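Local coordinates for separin (PDB 5U1T), which cleaves the cohesin subunit Scc1 at the onset of anaphase as a caspase-like cysteine protease, letting sister chromatids separate, at residues I1382-P1386 / V1586-P1591; R1424-F1429 / D1534-D1538; L1494-A1500 / L1526-V1532; K1539-L1544 / V1568-V1574. One frame throughout, in Å; residues are numbered along the deposited sequence.

Contact 1. Residues I1382-P1386 / V1586-P1591; sequences ITRVP and VIYGLP
R1384 and Y1588 join two strands at a single bridge of parallel type: R1384 N donates to I1587 O at 2.8 Å, and G1589 N reaches R1384 O at 2.9 Å. The strand segments cross at 60°, consistent with pairing at this single step. Packing is tight around it. CB of R1384 rests 3.6 Å from the centroid of the Y1588 ring, nearly on its normal, a CH-pi contact, while CG2 of V1586 lies over one face of the guanidinium. T1383 serves twice: with OG1 between the backbone N and the carbonyl carbon (chi1 49°), the hydroxyl donates to G1589 O at 2.8 Å, and CG2 packs on I1587 CG2 at 3.5 Å. G1589 has backbone angles that call for glycine. The margins are looser, though still buried: P1386 CD meets the ring edge at Y1588 CD2 only at 4.2 Å, and R1384 NH1 makes a weak bond to Y1588 OH at 3.5 Å. The firmer polar partners are E1372, salt-bridged to R1384, and H1367, bonded to Y1588 OH. Strand 1353-1362 pairs with strand 1382-1385 and strand 1524-1528 with strand 1585-1589, while helix 1564-1571 packs on I1587 and helix 1388-1397 on L1590.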
loop_
_atom_site.group_PDB
_atom_site.type_symbol
_atom_site.label_atom_id
_atom_site.label_comp_id
_atom_site.label_asym_id
_atom_site.label_seq_id
_atom_site.Cartn_x
_atom_site.Cartn_y
_atom_site.Cartn_z
ATOM N N ILE A 1382 -51.333 22.553 -0.367
ATOM C CA ILE A 1382 -49.931 22.440 0.017
ATOM C C ILE A 1382 -49.121 21.514 -0.892
ATOM O O ILE A 1382 -49.561 20.410 -1.223
ATOM C CB ILE A 1382 -49.803 21.913 1.470
ATOM C CG1 ILE A 1382 -50.461 22.872 2.459
ATOM C CG2 ILE A 1382 -48.351 21.662 1.845
ATOM C CD1 ILE A 1382 -50.493 22.344 3.866
ATOM N N THR A 1383 -47.939 21.969 -1.296
ATOM C CA THR A 1383 -46.901 21.065 -1.780
ATOM C C THR A 1383 -45.676 21.197 -0.882
ATOM O O THR A 1383 -45.441 22.244 -0.292
ATOM C CB THR A 1383 -46.501 21.344 -3.243
ATOM O OG1 THR A 1383 -46.238 22.743 -3.422
ATOM C CG2 THR A 1383 -47.599 20.924 -4.181
ATOM N N ARG A 1384 -44.905 20.116 -0.788
ATOM C CA ARG A 1384 -43.610 20.122 -0.122
ATOM C C ARG A 1384 -42.470 20.489 -1.056
ATOM O O ARG A 1384 -42.529 20.268 -2.261
ATOM C CB ARG A 1384 -43.321 18.764 0.487
ATOM C CG ARG A 1384 -44.305 18.337 1.511
ATOM C CD ARG A 1384 -43.700 17.260 2.325
ATOM N NE ARG A 1384 -44.647 16.683 3.257
ATOM C CZ ARG A 1384 -44.326 15.733 4.117
ATOM N NH1 ARG A 1384 -43.083 15.278 4.160
ATOM N NH2 ARG A 1384 -45.239 15.240 4.933
ATOM N N VAL A 1385 -41.414 21.043 -0.480
ATOM C CA VAL A 1385 -40.210 21.333 -1.243
ATOM C C VAL A 1385 -39.003 21.034 -0.347
ATOM O O VAL A 1385 -39.097 21.155 0.862
ATOM C CB VAL A 1385 -40.231 22.795 -1.746
ATOM C CG1 VAL A 1385 -38.897 23.448 -1.570
ATOM C CG2 VAL A 1385 -40.692 22.855 -3.194
ATOM N N PRO A 1386 -37.886 20.573 -0.923
ATOM C CA PRO A 1386 -36.758 20.265 -0.031
ATOM C C PRO A 1386 -35.871 21.467 0.338
ATOM O O PRO A 1386 -35.114 21.342 1.300
ATOM C CB PRO A 1386 -35.964 19.223 -0.827
ATOM C CG PRO A 1386 -36.307 19.479 -2.255
ATOM C CD PRO A 1386 -37.709 20.001 -2.274
ATOM N N VAL A 1586 -48.450 12.269 -0.501
ATOM C CA VAL A 1586 -47.760 13.551 -0.317
ATOM C C VAL A 1586 -47.280 14.083 -1.678
ATOM O O VAL A 1586 -47.060 13.299 -2.589
ATOM C CB VAL A 1586 -46.563 13.401 0.671
ATOM C CG1 VAL A 1586 -45.587 12.306 0.203
ATOM C CG2 VAL A 1586 -45.859 14.729 0.895
ATOM N N ILE A 1587 -47.158 15.400 -1.831
ATOM C CA ILE A 1587 -46.685 16.025 -3.068
ATOM C C ILE A 1587 -45.406 16.844 -2.871
ATOM O O ILE A 1587 -45.303 17.608 -1.919
ATOM C CB ILE A 1587 -47.716 16.986 -3.661
ATOM C CG1 ILE A 1587 -49.088 16.340 -3.803
ATOM C CG2 ILE A 1587 -47.249 17.504 -4.998
ATOM C CD1 ILE A 1587 -50.209 17.373 -3.997
ATOM N N TYR A 1588 -44.438 16.703 -3.770
ATOM C CA TYR A 1588 -43.291 17.606 -3.792
ATOM C C TYR A 1588 -43.279 18.402 -5.105
ATOM O O TYR A 1588 -43.681 17.876 -6.151
ATOM C CB TYR A 1588 -41.978 16.837 -3.617
ATOM C CG TYR A 1588 -41.623 16.471 -2.187
ATOM C CD1 TYR A 1588 -42.231 15.401 -1.557
ATOM C CD2 TYR A 1588 -40.656 17.180 -1.482
ATOM C CE1 TYR A 1588 -41.897 15.045 -0.271
ATOM C CE2 TYR A 1588 -40.321 16.834 -0.193
ATOM C CZ TYR A 1588 -40.951 15.766 0.411
ATOM O OH TYR A 1588 -40.639 15.402 1.700
ATOM N N GLY A 1589 -42.838 19.661 -5.053
ATOM C CA GLY A 1589 -42.763 20.496 -6.240
ATOM C C GLY A 1589 -43.830 21.576 -6.282
ATOM O O GLY A 1589 -44.173 22.163 -5.251
ATOM N N LEU A 1590 -44.365 21.837 -7.473
ATOM C CA LEU A 1590 -45.362 22.893 -7.665
ATOM C C LEU A 1590 -46.781 22.348 -7.867
ATOM O O LEU A 1590 -46.966 21.287 -8.447
ATOM C CB LEU A 1590 -44.969 23.765 -8.862
ATOM C CG LEU A 1590 -43.542 24.311 -8.814
ATOM C CD1 LEU A 1590 -43.298 25.311 -9.937
ATOM C CD2 LEU A 1590 -43.269 24.929 -7.453
ATOM N N PRO A 1591 -47.799 23.085 -7.406
ATOM C CA PRO A 1591 -49.147 22.571 -7.653
ATOM C C PRO A 1591 -49.517 22.667 -9.148
ATOM O O PRO A 1591 -49.199 23.650 -9.831
ATOM C CB PRO A 1591 -50.023 23.471 -6.787
ATOM C CG PRO A 1591 -49.269 24.749 -6.707
ATOM C CD PRO A 1591 -47.819 24.380 -6.705
#

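Contact 2. Residues R1424-F1429 / D1534-D1538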
loop_
_atom_site.group_PDB
_atom_site.type_symbol
_atom_site.label_atom_id
_atom_site.label_comp_id
_atom_site.label_asym_id
_atom_site.label_seq_id
_atom_site.Cartn_x
_atom_site.Cartn_y
_atom_site.Cartn_z
ATOM N N ARG A 1424 -56.736 -6.629 -9.014
ATOM C CA ARG A 1424 -57.992 -5.892 -8.801
ATOM C C ARG A 1424 -57.801 -4.434 -9.191
ATOM O O ARG A 1424 -58.712 -3.774 -9.698
ATOM C CB ARG A 1424 -58.435 -5.993 -7.335
ATOM C CG ARG A 1424 -59.911 -5.688 -7.026
ATOM C CD ARG A 1424 -60.190 -5.953 -5.533
ATOM N NE ARG A 1424 -59.319 -7.022 -5.017
ATOM C CZ ARG A 1424 -58.387 -6.869 -4.071
ATOM N NH1 ARG A 1424 -57.640 -7.905 -3.686
ATOM N NH2 ARG A 1424 -58.209 -5.690 -3.504
ATOM N N THR A 1425 -56.597 -3.937 -8.921
ATOM C CA THR A 1425 -56.206 -2.599 -9.326
ATOM C C THR A 1425 -56.245 -2.534 -10.842
ATOM O O THR A 1425 -56.802 -1.598 -11.420
ATOM C CB THR A 1425 -54.799 -2.224 -8.822
ATOM O OG1 THR A 1425 -54.724 -2.435 -7.409
ATOM C CG2 THR A 1425 -54.490 -0.773 -9.148
ATOM N N GLU A 1426 -55.658 -3.539 -11.483
ATOM C CA GLU A 1426 -55.701 -3.595 -12.933
ATOM C C GLU A 1426 -57.143 -3.547 -13.408
ATOM O O GLU A 1426 -57.455 -2.783 -14.307
ATOM C CB GLU A 1426 -55.012 -4.836 -13.474
ATOM C CG GLU A 1426 -54.891 -4.807 -14.995
ATOM C CD GLU A 1426 -54.193 -6.035 -15.566
ATOM O OE1 GLU A 1426 -52.944 -6.049 -15.642
ATOM O OE2 GLU A 1426 -54.902 -6.990 -15.936
ATOM N N SER A 1427 -58.017 -4.326 -12.773
ATOM C CA SER A 1427 -59.440 -4.347 -13.139
ATOM C C SER A 1427 -60.069 -2.966 -13.104
ATOM O O SER A 1427 -60.821 -2.601 -14.011
ATOM C CB SER A 1427 -60.239 -5.270 -12.213
ATOM O OG SER A 1427 -59.673 -6.565 -12.139
ATOM N N LYS A 1428 -59.766 -2.206 -12.055
ATOM C CA LYS A 1428 -60.385 -0.900 -11.865
ATOM C C LYS A 1428 -59.965 0.119 -12.913
ATOM O O LYS A 1428 -60.795 0.875 -13.406
ATOM C CB LYS A 1428 -60.071 -0.338 -10.475
ATOM C CG LYS A 1428 -60.707 -1.128 -9.347
ATOM C CD LYS A 1428 -60.357 -0.560 -7.991
ATOM C CE LYS A 1428 -61.030 -1.359 -6.882
ATOM N NZ LYS A 1428 -60.678 -0.831 -5.534
ATOM N N PHE A 1429 -58.686 0.140 -13.262
ATOM C CA PHE A 1429 -58.173 1.223 -14.093
ATOM C C PHE A 1429 -57.983 0.849 -15.557
ATOM O O PHE A 1429 -57.769 1.731 -16.394
ATOM C CB PHE A 1429 -56.859 1.733 -13.508
ATOM C CG PHE A 1429 -57.035 2.449 -12.209
ATOM C CD1 PHE A 1429 -57.433 3.779 -12.187
ATOM C CD2 PHE A 1429 -56.841 1.789 -11.007
ATOM C CE1 PHE A 1429 -57.609 4.445 -10.985
ATOM C CE2 PHE A 1429 -57.019 2.453 -9.794
ATOM C CZ PHE A 1429 -57.401 3.782 -9.785
ATOM N N ASP A 1534 -54.478 -2.073 -1.289
ATOM C CA ASP A 1534 -54.918 -1.747 -2.652
ATOM C C ASP A 1534 -56.334 -1.180 -2.789
ATOM O O ASP A 1534 -56.515 -0.195 -3.507
ATOM C CB ASP A 1534 -54.727 -2.975 -3.582
ATOM C CG ASP A 1534 -55.877 -3.974 -3.533
ATOM O OD1 ASP A 1534 -55.983 -4.748 -2.559
ATOM O OD2 ASP A 1534 -56.658 -4.031 -4.509
ATOM N N LYS A 1535 -57.330 -1.746 -2.114
ATOM C CA LYS A 1535 -58.698 -1.219 -2.276
ATOM C C LYS A 1535 -58.812 0.249 -1.870
ATOM O O LYS A 1535 -59.405 1.051 -2.593
ATOM C CB LYS A 1535 -59.719 -2.039 -1.476
ATOM C CG LYS A 1535 -59.914 -3.443 -1.988
ATOM C CD LYS A 1535 -60.916 -4.211 -1.161
ATOM C CE LYS A 1535 -61.521 -5.305 -2.017
ATOM N NZ LYS A 1535 -62.177 -4.687 -3.208
ATOM N N ASP A 1536 -58.240 0.595 -0.720
ATOM C CA ASP A 1536 -58.331 1.953 -0.185
ATOM C C ASP A 1536 -57.575 2.980 -1.021
ATOM O O ASP A 1536 -58.063 4.087 -1.256
ATOM C CB ASP A 1536 -57.810 1.977 1.246
ATOM C CG ASP A 1536 -58.893 2.209 2.245
ATOM O OD1 ASP A 1536 -60.087 2.184 1.857
ATOM O OD2 ASP A 1536 -58.545 2.422 3.424
ATOM N N ILE A 1537 -56.374 2.613 -1.457
ATOM C CA ILE A 1537 -55.525 3.557 -2.166
ATOM C C ILE A 1537 -56.106 3.815 -3.550
ATOM O O ILE A 1537 -56.045 4.939 -4.060
ATOM C CB ILE A 1537 -54.055 3.054 -2.270
ATOM C CG1 ILE A 1537 -53.145 4.144 -2.848
ATOM C CG2 ILE A 1537 -53.958 1.767 -3.090
ATOM C CD1 ILE A 1537 -53.116 5.409 -2.038
ATOM N N ASP A 1538 -56.696 2.774 -4.138
ATOM C CA ASP A 1538 -57.324 2.887 -5.444
ATOM C C ASP A 1538 -58.610 3.693 -5.370
ATOM O O ASP A 1538 -58.951 4.374 -6.333
ATOM C CB ASP A 1538 -57.593 1.510 -6.029
ATOM C CG ASP A 1538 -56.327 0.819 -6.468
ATOM O OD1 ASP A 1538 -55.275 1.500 -6.553
ATOM O OD2 ASP A 1538 -56.383 -0.405 -6.732
#
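T1425 and D1538 face each other because each turns its polar branch anti to its own carbonyl carbon, chi1 -53° for OG1 of the threonine and -72° for CG of the aspartate. The hydroxyl T1425 OG1 then donates to D1538 OD2 at 2.7 Å, using the syn lone pair of that oxygen. Threonine suits the place because its methyl CG2 also packs against the same carboxylate, 3.6 Å from D1538 CG. The ring of F1429 meets this group edge-on: CE2 lies 3.8 Å from D1538 CG, which sits in the ring plane, with the carboxylate turned almost perpendicular to the ring. One turn before D1538, D1534 receives R1424, which bends at its third torsion and directs NH2 toward the carboxylate in a salt bridge, though NH2 is modelled too close for its exact position to be trusted. K1428, extended beyond CG, brings NZ to 4.5 Å from D1538 OD2, beyond a salt bridge. R1424 and K1428 would probably help to offset the charge of the two acids. K1535 instead bends at its fourth torsion and crosses R1424, its NZ 3.3 Å from R1424 CD, so that two like charges come close. The first turn of helix 1534-1548 also meets another protein chain, whose acidic side chain accepts a hydrogen bond from D1536 N. Beneath the pair of helices, T1425 and F1429 rest on I1469 of strand 1465-1469, and I1537 packs on V1532.

Contact 3. Residues L1494-A1500 / L1526-V1532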
loop_
_atom_site.group_PDB
_atom_site.type_symbol
_atom_site.label_atom_id
_atom_site.label_comp_id
_atom_site.label_asym_id
_atom_site.label_seq_id
_atom_site.Cartn_x
_atom_site.Cartn_y
_atom_site.Cartn_z
ATOM N N LEU A 1494 -46.718 8.846 -8.708
ATOM C CA LEU A 1494 -46.142 7.595 -8.210
ATOM C C LEU A 1494 -47.092 6.898 -7.235
ATOM O O LEU A 1494 -46.785 6.777 -6.048
ATOM C CB LEU A 1494 -44.794 7.862 -7.512
ATOM C CG LEU A 1494 -43.486 7.781 -8.297
ATOM C CD1 LEU A 1494 -43.456 8.789 -9.404
ATOM C CD2 LEU A 1494 -42.296 7.979 -7.381
ATOM N N LEU A 1495 -48.242 6.445 -7.714
ATOM C CA LEU A 1495 -49.270 5.909 -6.812
ATOM C C LEU A 1495 -49.007 4.459 -6.372
ATOM O O LEU A 1495 -49.816 3.572 -6.644
ATOM C CB LEU A 1495 -50.649 5.992 -7.470
ATOM C CG LEU A 1495 -50.954 7.236 -8.310
ATOM C CD1 LEU A 1495 -52.332 7.148 -8.990
ATOM C CD2 LEU A 1495 -50.856 8.477 -7.455
ATOM N N GLY A 1496 -47.892 4.218 -5.685
ATOM C CA GLY A 1496 -47.585 2.883 -5.194
ATOM C C GLY A 1496 -47.058 2.839 -3.769
ATOM O O GLY A 1496 -46.690 3.872 -3.210
ATOM N N CYS A 1497 -47.026 1.640 -3.186
ATOM C CA CYS A 1497 -46.411 1.429 -1.876
ATOM C C CYS A 1497 -45.053 2.091 -1.740
ATOM O O CYS A 1497 -44.116 1.756 -2.463
ATOM C CB CYS A 1497 -46.245 -0.060 -1.588
ATOM S SG CYS A 1497 -47.737 -0.876 -1.072
ATOM N N SER A 1498 -44.966 3.027 -0.805
ATOM C CA SER A 1498 -43.703 3.596 -0.333
ATOM C C SER A 1498 -42.876 4.300 -1.397
ATOM O O SER A 1498 -41.666 4.404 -1.249
ATOM C CB SER A 1498 -42.848 2.509 0.318
ATOM O OG SER A 1498 -43.322 2.177 1.608
ATOM N N SER A 1499 -43.516 4.812 -2.441
ATOM C CA SER A 1499 -42.799 5.620 -3.421
ATOM C C SER A 1499 -42.136 6.872 -2.819
ATOM O O SER A 1499 -41.043 7.256 -3.245
ATOM C CB SER A 1499 -43.739 6.033 -4.542
ATOM O OG SER A 1499 -44.953 6.495 -3.999
ATOM N N ALA A 1500 -42.778 7.500 -1.832
ATOM C CA ALA A 1500 -42.206 8.686 -1.194
ATOM C C ALA A 1500 -41.504 8.370 0.128
ATOM O O ALA A 1500 -41.103 9.281 0.855
ATOM C CB ALA A 1500 -43.277 9.729 -0.971
ATOM N N LEU A 1526 -45.751 13.017 -6.945
ATOM C CA LEU A 1526 -46.681 12.630 -5.901
ATOM C C LEU A 1526 -46.493 11.157 -5.539
ATOM O O LEU A 1526 -46.594 10.293 -6.408
ATOM C CB LEU A 1526 -48.109 12.914 -6.373
ATOM C CG LEU A 1526 -49.327 12.726 -5.468
ATOM C CD1 LEU A 1526 -50.519 13.548 -6.012
ATOM C CD2 LEU A 1526 -49.710 11.247 -5.370
ATOM N N GLY A 1527 -46.224 10.871 -4.264
ATOM C CA GLY A 1527 -46.029 9.503 -3.815
ATOM C C GLY A 1527 -46.603 9.237 -2.442
ATOM O O GLY A 1527 -47.253 10.099 -1.871
ATOM N N ASN A 1528 -46.370 8.039 -1.918
ATOM C CA ASN A 1528 -46.818 7.669 -0.575
ATOM C C ASN A 1528 -45.671 7.544 0.381
ATOM O O ASN A 1528 -44.627 7.044 0.020
ATOM C CB ASN A 1528 -47.574 6.346 -0.581
ATOM C CG ASN A 1528 -48.842 6.404 -1.386
ATOM O OD1 ASN A 1528 -49.708 7.253 -1.150
ATOM N ND2 ASN A 1528 -48.966 5.491 -2.359
ATOM N N LEU A 1529 -45.893 7.958 1.617
ATOM C CA LEU A 1529 -44.853 7.976 2.638
ATOM C C LEU A 1529 -44.547 6.590 3.186
ATOM O O LEU A 1529 -43.495 6.377 3.758
ATOM C CB LEU A 1529 -45.259 8.897 3.784
ATOM C CG LEU A 1529 -45.346 10.387 3.505
ATOM C CD1 LEU A 1529 -46.015 11.038 4.695
ATOM C CD2 LEU A 1529 -43.976 10.990 3.253
ATOM N N TRP A 1530 -45.477 5.659 3.013
ATOM C CA TRP A 1530 -45.287 4.280 3.459
ATOM C C TRP A 1530 -46.117 3.328 2.599
ATOM O O TRP A 1530 -46.685 3.752 1.596
ATOM C CB TRP A 1530 -45.655 4.136 4.931
ATOM C CG TRP A 1530 -46.934 4.830 5.283
ATOM C CD1 TRP A 1530 -48.199 4.404 5.011
ATOM C CD2 TRP A 1530 -47.074 6.074 5.985
ATOM N NE1 TRP A 1530 -49.120 5.306 5.498
ATOM C CE2 TRP A 1530 -48.453 6.341 6.094
ATOM C CE3 TRP A 1530 -46.164 6.984 6.531
ATOM C CZ2 TRP A 1530 -48.943 7.476 6.726
ATOM C CZ3 TRP A 1530 -46.651 8.114 7.149
ATOM C CH2 TRP A 1530 -48.029 8.350 7.246
ATOM N N ASP A 1531 -46.194 2.054 2.979
ATOM C CA ASP A 1531 -46.950 1.104 2.172
ATOM C C ASP A 1531 -48.437 1.311 2.383
ATOM O O ASP A 1531 -48.888 1.590 3.496
ATOM C CB ASP A 1531 -46.591 -0.354 2.488
ATOM C CG ASP A 1531 -45.100 -0.649 2.372
ATOM O OD1 ASP A 1531 -44.380 0.081 1.655
ATOM O OD2 ASP A 1531 -44.654 -1.626 3.015
ATOM N N VAL A 1532 -49.192 1.169 1.300
ATOM C CA VAL A 1532 -50.639 1.315 1.328
ATOM C C VAL A 1532 -51.317 0.066 0.760
ATOM O O VAL A 1532 -50.711 -0.652 -0.019
ATOM C CB VAL A 1532 -51.065 2.538 0.533
ATOM C CG1 VAL A 1532 -50.604 3.786 1.236
ATOM C CG2 VAL A 1532 -50.474 2.475 -0.865
#
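C1497 and S1498 form the middle of a type II beta turn from G1496 to S1499, which folds against the end of strand 1524-1528 and the loop leaving it. This is the loop that follows strand 1492-1494 in a caspase-like fold, and C1497 is the probable catalytic cysteine, by similarity with relatives. Two backbone bonds hold the turn: S1498 N to W1530 O at 3.0 Å and A1500 N to N1528 O at 2.7 Å. The amide of N1528 grips it from the side. ND2 donates almost straight (164°) to G1496 O at 2.9 Å, arriving well above the plane of that carbonyl, with the oxygen close to the plane of the amide. S1499 works in both directions. A first torsion of 46° folds OG back over its own backbone, where the hydroxyl donates to L1494 O at 2.8 Å, in the carbonyl plane, and accepts from N1528 N at 3.0 Å. An alanine here has no hydroxyl, and N1528 N would probably be left without its acceptor while L1494 O would lose one of two donors, keeping G1496 N. G1527 suits its place because a side chain would run into S1499 OG. Farther back, L1495 CD2 packs on L1526 CD2 at 3.7 Å. S1498 OG bonds to D1531 OD1, although the modelled spacing is doubtfully short. An apolar side chain of another protein chain packs on C1497, whose SG also takes a weak hydrogen bond from V1532 N at 3.5 Å.

Contact 4. Residues K1539-L1544 / V1568-V1574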
loop_
_atom_site.group_PDB
_atom_site.type_symbol
_atom_site.label_atom_id
_atom_site.label_comp_id
_atom_site.label_asym_id
_atom_site.label_seq_id
_atom_site.Cartn_x
_atom_site.Cartn_y
_atom_site.Cartn_z
ATOM N N LYS A 1539 -59.318 3.611 -4.237
ATOM C CA LYS A 1539 -60.415 4.538 -3.950
ATOM C C LYS A 1539 -59.862 5.963 -4.060
ATOM O O LYS A 1539 -60.414 6.794 -4.777
ATOM C CB LYS A 1539 -61.023 4.308 -2.555
ATOM C CG LYS A 1539 -62.106 3.232 -2.443
ATOM C CD LYS A 1539 -62.982 3.475 -1.195
ATOM C CE LYS A 1539 -64.252 2.605 -1.156
ATOM N NZ LYS A 1539 -63.951 1.143 -0.992
ATOM N N PHE A 1540 -58.751 6.220 -3.374
ATOM C CA PHE A 1540 -58.133 7.539 -3.366
ATOM C C PHE A 1540 -57.695 7.973 -4.763
ATOM O O PHE A 1540 -57.947 9.099 -5.176
ATOM C CB PHE A 1540 -56.938 7.561 -2.390
ATOM C CG PHE A 1540 -56.077 8.794 -2.499
ATOM C CD1 PHE A 1540 -56.444 9.969 -1.870
ATOM C CD2 PHE A 1540 -54.907 8.777 -3.238
ATOM C CE1 PHE A 1540 -55.662 11.104 -1.980
ATOM C CE2 PHE A 1540 -54.122 9.903 -3.353
ATOM C CZ PHE A 1540 -54.494 11.065 -2.726
ATOM N N SER A 1541 -57.028 7.086 -5.484
ATOM C CA SER A 1541 -56.574 7.400 -6.835
ATOM C C SER A 1541 -57.728 7.764 -7.762
ATOM O O SER A 1541 -57.667 8.773 -8.470
ATOM C CB SER A 1541 -55.800 6.225 -7.426
ATOM O OG SER A 1541 -54.676 5.931 -6.628
ATOM N N GLU A 1542 -58.766 6.930 -7.754
ATOM C CA GLU A 1542 -59.973 7.155 -8.545
ATOM C C GLU A 1542 -60.502 8.555 -8.262
ATOM O O GLU A 1542 -60.783 9.328 -9.179
ATOM C CB GLU A 1542 -61.030 6.089 -8.219
ATOM C CG GLU A 1542 -62.218 5.988 -9.178
ATOM C CD GLU A 1542 -63.453 5.394 -8.497
ATOM O OE1 GLU A 1542 -63.303 4.850 -7.378
ATOM O OE2 GLU A 1542 -64.571 5.490 -9.063
ATOM N N GLU A 1543 -60.590 8.889 -6.981
ATOM C CA GLU A 1543 -61.093 10.184 -6.561
ATOM C C GLU A 1543 -60.174 11.332 -6.975
ATOM O O GLU A 1543 -60.638 12.412 -7.352
ATOM C CB GLU A 1543 -61.296 10.186 -5.048
ATOM C CG GLU A 1543 -61.911 11.460 -4.513
ATOM C CD GLU A 1543 -63.340 11.692 -4.989
ATOM O OE1 GLU A 1543 -63.953 10.762 -5.563
ATOM O OE2 GLU A 1543 -63.856 12.816 -4.767
ATOM N N LEU A 1544 -58.873 11.083 -6.909
ATOM C CA LEU A 1544 -57.863 12.075 -7.248
ATOM C C LEU A 1544 -57.976 12.497 -8.710
ATOM O O LEU A 1544 -57.999 13.691 -9.028
ATOM C CB LEU A 1544 -56.473 11.507 -6.948
ATOM C CG LEU A 1544 -55.240 12.409 -6.865
ATOM C CD1 LEU A 1544 -54.557 12.523 -8.200
ATOM C CD2 LEU A 1544 -55.608 13.776 -6.333
ATOM N N VAL A 1568 -55.917 16.501 -3.783
ATOM C CA VAL A 1568 -55.435 15.485 -2.871
ATOM C C VAL A 1568 -56.113 15.594 -1.502
ATOM O O VAL A 1568 -56.616 14.600 -0.980
ATOM C CB VAL A 1568 -53.903 15.562 -2.710
ATOM C CG1 VAL A 1568 -53.455 14.801 -1.472
ATOM C CG2 VAL A 1568 -53.220 15.010 -3.954
ATOM N N SER A 1569 -56.147 16.792 -0.926
ATOM C CA SER A 1569 -56.705 16.953 0.416
ATOM C C SER A 1569 -58.210 16.685 0.480
ATOM O O SER A 1569 -58.741 16.295 1.525
ATOM C CB SER A 1569 -56.411 18.354 0.952
ATOM O OG SER A 1569 -56.996 19.340 0.127
ATOM N N LYS A 1570 -58.896 16.892 -0.636
ATOM C CA LYS A 1570 -60.312 16.573 -0.710
ATOM C C LYS A 1570 -60.506 15.062 -0.919
ATOM O O LYS A 1570 -61.580 14.541 -0.665
ATOM C CB LYS A 1570 -60.990 17.381 -1.830
ATOM C CG LYS A 1570 -62.387 17.952 -1.481
ATOM C CD LYS A 1570 -62.395 18.758 -0.164
ATOM C CE LYS A 1570 -63.696 19.567 0.025
ATOM N NZ LYS A 1570 -64.916 18.775 -0.353
ATOM N N SER A 1571 -59.464 14.356 -1.352
ATOM C CA SER A 1571 -59.590 12.929 -1.671
ATOM C C SER A 1571 -59.125 11.977 -0.572
ATOM O O SER A 1571 -59.344 10.772 -0.673
ATOM C CB SER A 1571 -58.808 12.592 -2.948
ATOM O OG SER A 1571 -59.329 13.270 -4.073
ATOM N N ARG A 1572 -58.458 12.498 0.456
ATOM C CA ARG A 1572 -57.990 11.644 1.542
ATOM C C ARG A 1572 -59.161 10.886 2.187
ATOM O O ARG A 1572 -59.084 9.671 2.410
ATOM C CB ARG A 1572 -57.229 12.467 2.596
ATOM C CG ARG A 1572 -55.987 13.168 2.056
ATOM C CD ARG A 1572 -55.088 13.707 3.156
ATOM N NE ARG A 1572 -53.698 13.340 2.890
ATOM C CZ ARG A 1572 -52.788 14.156 2.371
ATOM N NH1 ARG A 1572 -53.099 15.414 2.080
ATOM N NH2 ARG A 1572 -51.569 13.713 2.152
ATOM N N GLY A 1573 -60.254 11.607 2.442
ATOM C CA GLY A 1573 -61.392 11.064 3.158
ATOM C C GLY A 1573 -62.051 9.804 2.610
ATOM O O GLY A 1573 -62.744 9.115 3.363
ATOM N N VAL A 1574 -61.858 9.485 1.327
ATOM C CA VAL A 1574 -62.505 8.304 0.758
ATOM C C VAL A 1574 -61.933 7.009 1.329
ATOM O O VAL A 1574 -62.591 5.973 1.291
ATOM C CB VAL A 1574 -62.396 8.263 -0.785
ATOM C CG1 VAL A 1574 -63.120 9.442 -1.396
ATOM C CG2 VAL A 1574 -60.946 8.231 -1.227
#
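The ring of F1540 meets segment 1568-1574 with its rim: V1568 O and R1572 N lie in its plane at the edge, and S1571 O is near that plane beside CD1. The guanidinium of R1572 has V1568 CG1 over one face, and its NE is bonded to G1582 O. With CG of F1540 anti to the backbone N (chi1 169°), the ring reaches toward the other segment, so that CE1 lies 3.6 Å from S1571 CB and CZ 4.1 Å from V1568 CG1. A serine in its place would probably open a gap beside V1568 and S1571, which would lose the ring edge they pack against. One turn on, L1544 CD2 touches V1568 CG2 at 3.6 Å, and near the backbone of F1540, V1574 CG2 packs on its CA, also at 3.6 Å. The small S1571 lets the helices come close: its CB lies 3.7 Å from E1543 CG, and its hydroxyl turns back to A1567 O. At the margin, the aliphatic part of K1539 passes V1574 O. F1540 also rests on P1585 and V1568 on I1587, both in strand 1585-1589: two neighbouring helices packed side by side on one face of a central sheet, as in the alpha/beta fold of caspase-like proteases.

All four contacts lie in the protease end of a long, mostly helical chain, on the same side of its centre. Contact 1 closes the widest loop, and the other three are nested within it: contact 3 lies inside contact 2, and contact 4 follows both. Contacts 1 and 3, 14 Å apart between centres, meet through neighbouring strands 1585-1589 and 1524-1528 of one six-stranded sheet. Contact 1 joins that sheet to strand 1382-1385 of a seven-stranded mixed sheet. Contacts 2 and 4, 13 Å apart, use successive turns of helix 1534-1548, which follows strand 1524-1528 and packs on it, beside the loop of contact 3 that carries the probable catalytic cysteine.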